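PDB 2QSI: putative hydrogenase expression/formation protein hupG from Rhodopseudomonas palustris, which is of unknown function but, as a thioredoxin-like member of the HupG/HyaE family, probably takes part in the expression or maturation of hydrogenase. Local coordinates for residues I35-R41 and R67-V73. Sequence-based numbering, arbitrary orientation.
Sequences IVVLFFR and RLVAAEV
Arg67 O accepts a hydrogen bond from Ile35 N at 3.0 Å. The guanidinium of Arg67 turns elsewhere, to a salt bridge with Asp126 of the second subunit. Leu68 CD2 packs against Ile35, 3.7 Å from both Ile35 CB and Ile35 CG2. Val69 bonds through both backbone polar atoms: N to Ile35 O, and O to Val37 N. A chi1 of 66° tucks Val69 CG1 between its own N and C, 3.8 Å from Val36 CG2. The two valines lie side by side, and Phe28 of helix 25-30 packs on both. The strands run parallel, the central pair of the thioredoxin-like sheet, and helix 50-62 links them as a beta-alpha-beta unit. Ala71 N donates to Val37 O, and Ala71 O accepts from Phe39 N. Glu72 shares its face of the sheet with Phe39. Glu72 CG is anti to the backbone N (chi1 180°) and the chain runs on extended to Arg41. There the two form a side-on salt bridge: Arg41 NE to Glu72 OE2 and Arg41 NH2 to Glu72 OE1, both 2.9 Å. The two planes are 47° apart, and NE meets OE2 from above the carboxylate plane. Phe39 CE2 lies above one guanidinium face, toward its rim. Val73 N donates to Phe39 O at 2.9 Å. Val73 CG2 makes a CH-pi contact over the centre of the Phe40 ring, 3.7 Å from the centroid. A water joins Val73 O to Arg41 N.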
loop_
_atom_site.group_PDB
_atom_site.type_symbol
_atom_site.label_atom_id
_atom_site.label_comp_id
_atom_site.label_asym_id
_atom_site.label_seq_id
_atom_site.Cartn_x
_atom_site.Cartn_y
_atom_site.Cartn_z
ATOM N N ILE A 35 -6.761 3.277 -7.546
ATOM C CA ILE A 35 -7.248 2.256 -6.600
ATOM C C ILE A 35 -7.582 1.026 -7.450
ATOM O O ILE A 35 -8.193 1.139 -8.526
ATOM C CB ILE A 35 -8.499 2.759 -5.826
ATOM C CG1 ILE A 35 -8.173 3.927 -4.847
ATOM C CG2 ILE A 35 -9.198 1.641 -5.076
ATOM C CD1 ILE A 35 -6.956 3.723 -4.075
ATOM N N VAL A 36 -7.139 -0.129 -6.975
ATOM C CA VAL A 36 -7.326 -1.374 -7.655
ATOM C C VAL A 36 -8.520 -2.163 -7.138
ATOM O O VAL A 36 -8.714 -2.329 -5.944
ATOM C CB VAL A 36 -6.025 -2.211 -7.561
ATOM C CG1 VAL A 36 -6.235 -3.600 -8.218
ATOM C CG2 VAL A 36 -4.854 -1.390 -8.239
ATOM N N VAL A 37 -9.317 -2.664 -8.070
ATOM C CA VAL A 37 -10.404 -3.562 -7.742
ATOM C C VAL A 37 -9.992 -4.974 -8.205
ATOM O O VAL A 37 -9.876 -5.249 -9.425
ATOM C CB VAL A 37 -11.701 -3.128 -8.401
ATOM C CG1 VAL A 37 -12.868 -4.046 -7.957
ATOM C CG2 VAL A 37 -12.019 -1.661 -8.041
ATOM N N LEU A 38 -9.753 -5.855 -7.241
ATOM C CA LEU A 38 -9.407 -7.229 -7.545
ATOM C C LEU A 38 -10.662 -8.047 -7.472
ATOM O O LEU A 38 -11.363 -8.012 -6.456
ATOM C CB LEU A 38 -8.411 -7.810 -6.545
ATOM C CG LEU A 38 -7.029 -7.182 -6.476
ATOM C CD1 LEU A 38 -6.225 -7.876 -5.346
ATOM C CD2 LEU A 38 -6.368 -7.190 -7.838
ATOM N N PHE A 39 -10.916 -8.765 -8.563
ATOM C CA PHE A 39 -12.077 -9.627 -8.754
ATOM C C PHE A 39 -11.696 -11.075 -8.496
ATOM O O PHE A 39 -10.918 -11.667 -9.250
ATOM C CB PHE A 39 -12.607 -9.456 -10.186
ATOM C CG PHE A 39 -13.689 -10.411 -10.564
ATOM C CD1 PHE A 39 -14.680 -10.772 -9.682
ATOM C CD2 PHE A 39 -13.752 -10.888 -11.878
ATOM C CE1 PHE A 39 -15.712 -11.657 -10.102
ATOM C CE2 PHE A 39 -14.728 -11.729 -12.274
ATOM C CZ PHE A 39 -15.715 -12.121 -11.378
ATOM N N PHE A 40 -12.279 -11.618 -7.419
ATOM C CA PHE A 40 -12.230 -13.060 -7.103
ATOM C C PHE A 40 -13.507 -13.717 -7.601
ATOM O O PHE A 40 -14.629 -13.440 -7.110
ATOM C CB PHE A 40 -12.085 -13.254 -5.601
ATOM C CG PHE A 40 -10.773 -12.734 -5.052
ATOM C CD1 PHE A 40 -9.689 -13.602 -4.855
ATOM C CD2 PHE A 40 -10.590 -11.375 -4.760
ATOM C CE1 PHE A 40 -8.484 -13.134 -4.317
ATOM C CE2 PHE A 40 -9.368 -10.898 -4.297
ATOM C CZ PHE A 40 -8.310 -11.776 -4.093
ATOM N N ARG A 41 -13.323 -14.540 -8.625
ATOM C CA ARG A 41 -14.422 -15.125 -9.372
ATOM C C ARG A 41 -14.857 -16.443 -8.764
ATOM O O ARG A 41 -15.897 -16.518 -8.121
ATOM C CB ARG A 41 -14.020 -15.305 -10.863
ATOM C CG ARG A 41 -15.141 -15.913 -11.704
ATOM C CD ARG A 41 -14.663 -16.376 -13.070
ATOM N NE ARG A 41 -14.315 -15.286 -13.991
ATOM C CZ ARG A 41 -15.151 -14.664 -14.830
ATOM N NH1 ARG A 41 -16.430 -15.011 -14.921
ATOM N NH2 ARG A 41 -14.658 -13.719 -15.615
ATOM N N ARG A 67 -10.426 6.829 -11.309
ATOM C CA ARG A 67 -10.156 6.450 -9.909
ATOM C C ARG A 67 -9.764 4.990 -9.728
ATOM O O ARG A 67 -9.036 4.684 -8.797
ATOM C CB ARG A 67 -11.361 6.749 -9.014
ATOM C CG ARG A 67 -11.752 8.239 -8.874
ATOM C CD ARG A 67 -10.656 9.126 -8.287
ATOM N NE ARG A 67 -10.192 8.815 -6.910
ATOM C CZ ARG A 67 -10.805 9.191 -5.773
ATOM N NH1 ARG A 67 -11.958 9.872 -5.782
ATOM N NH2 ARG A 67 -10.246 8.897 -4.603
ATOM N N LEU A 68 -10.187 4.133 -10.652
ATOM C CA LEU A 68 -10.135 2.674 -10.450
ATOM C C LEU A 68 -9.565 1.948 -11.655
ATOM O O LEU A 68 -9.667 2.428 -12.807
ATOM C CB LEU A 68 -11.551 2.144 -10.218
ATOM C CG LEU A 68 -12.333 2.755 -9.075
ATOM C CD1 LEU A 68 -13.783 2.222 -9.100
ATOM C CD2 LEU A 68 -11.603 2.493 -7.746
ATOM N N VAL A 69 -9.028 0.764 -11.386
ATOM C CA VAL A 69 -8.586 -0.159 -12.408
ATOM C C VAL A 69 -8.859 -1.558 -11.897
ATOM O O VAL A 69 -8.820 -1.792 -10.684
ATOM C CB VAL A 69 -7.114 0.004 -12.742
ATOM C CG1 VAL A 69 -6.258 -0.367 -11.571
ATOM C CG2 VAL A 69 -6.756 -0.865 -13.947
ATOM N N ALA A 70 -9.225 -2.465 -12.796
ATOM C CA ALA A 70 -9.638 -3.806 -12.372
ATOM C C ALA A 70 -8.667 -4.865 -12.845
ATOM O O ALA A 70 -8.017 -4.731 -13.887
ATOM C CB ALA A 70 -11.072 -4.142 -12.885
ATOM N N ALA A 71 -8.580 -5.925 -12.081
ATOM C CA ALA A 71 -7.913 -7.151 -12.480
ATOM C C ALA A 71 -8.638 -8.340 -11.852
ATOM O O ALA A 71 -9.068 -8.292 -10.700
ATOM C CB ALA A 71 -6.459 -7.177 -12.040
ATOM N N GLU A 72 -8.715 -9.420 -12.622
ATOM C CA GLU A 72 -9.263 -10.695 -12.158
ATOM C C GLU A 72 -8.111 -11.521 -11.613
ATOM O O GLU A 72 -7.021 -11.522 -12.183
ATOM C CB GLU A 72 -9.949 -11.447 -13.296
ATOM C CG GLU A 72 -10.531 -12.782 -12.852
ATOM C CD GLU A 72 -11.418 -13.444 -13.864
ATOM O OE1 GLU A 72 -12.042 -12.737 -14.704
ATOM O OE2 GLU A 72 -11.535 -14.691 -13.790
ATOM N N VAL A 73 -8.358 -12.188 -10.498
ATOM C CA VAL A 73 -7.393 -13.059 -9.859
ATOM C C VAL A 73 -7.405 -14.439 -10.525
ATOM O O VAL A 73 -8.457 -15.085 -10.639
ATOM C CB VAL A 73 -7.671 -13.149 -8.332
ATOM C CG1 VAL A 73 -6.698 -14.071 -7.632
ATOM C CG2 VAL A 73 -7.573 -11.727 -7.699
HETATM O O HOH W 1 -10.707 -15.429 -9.116
#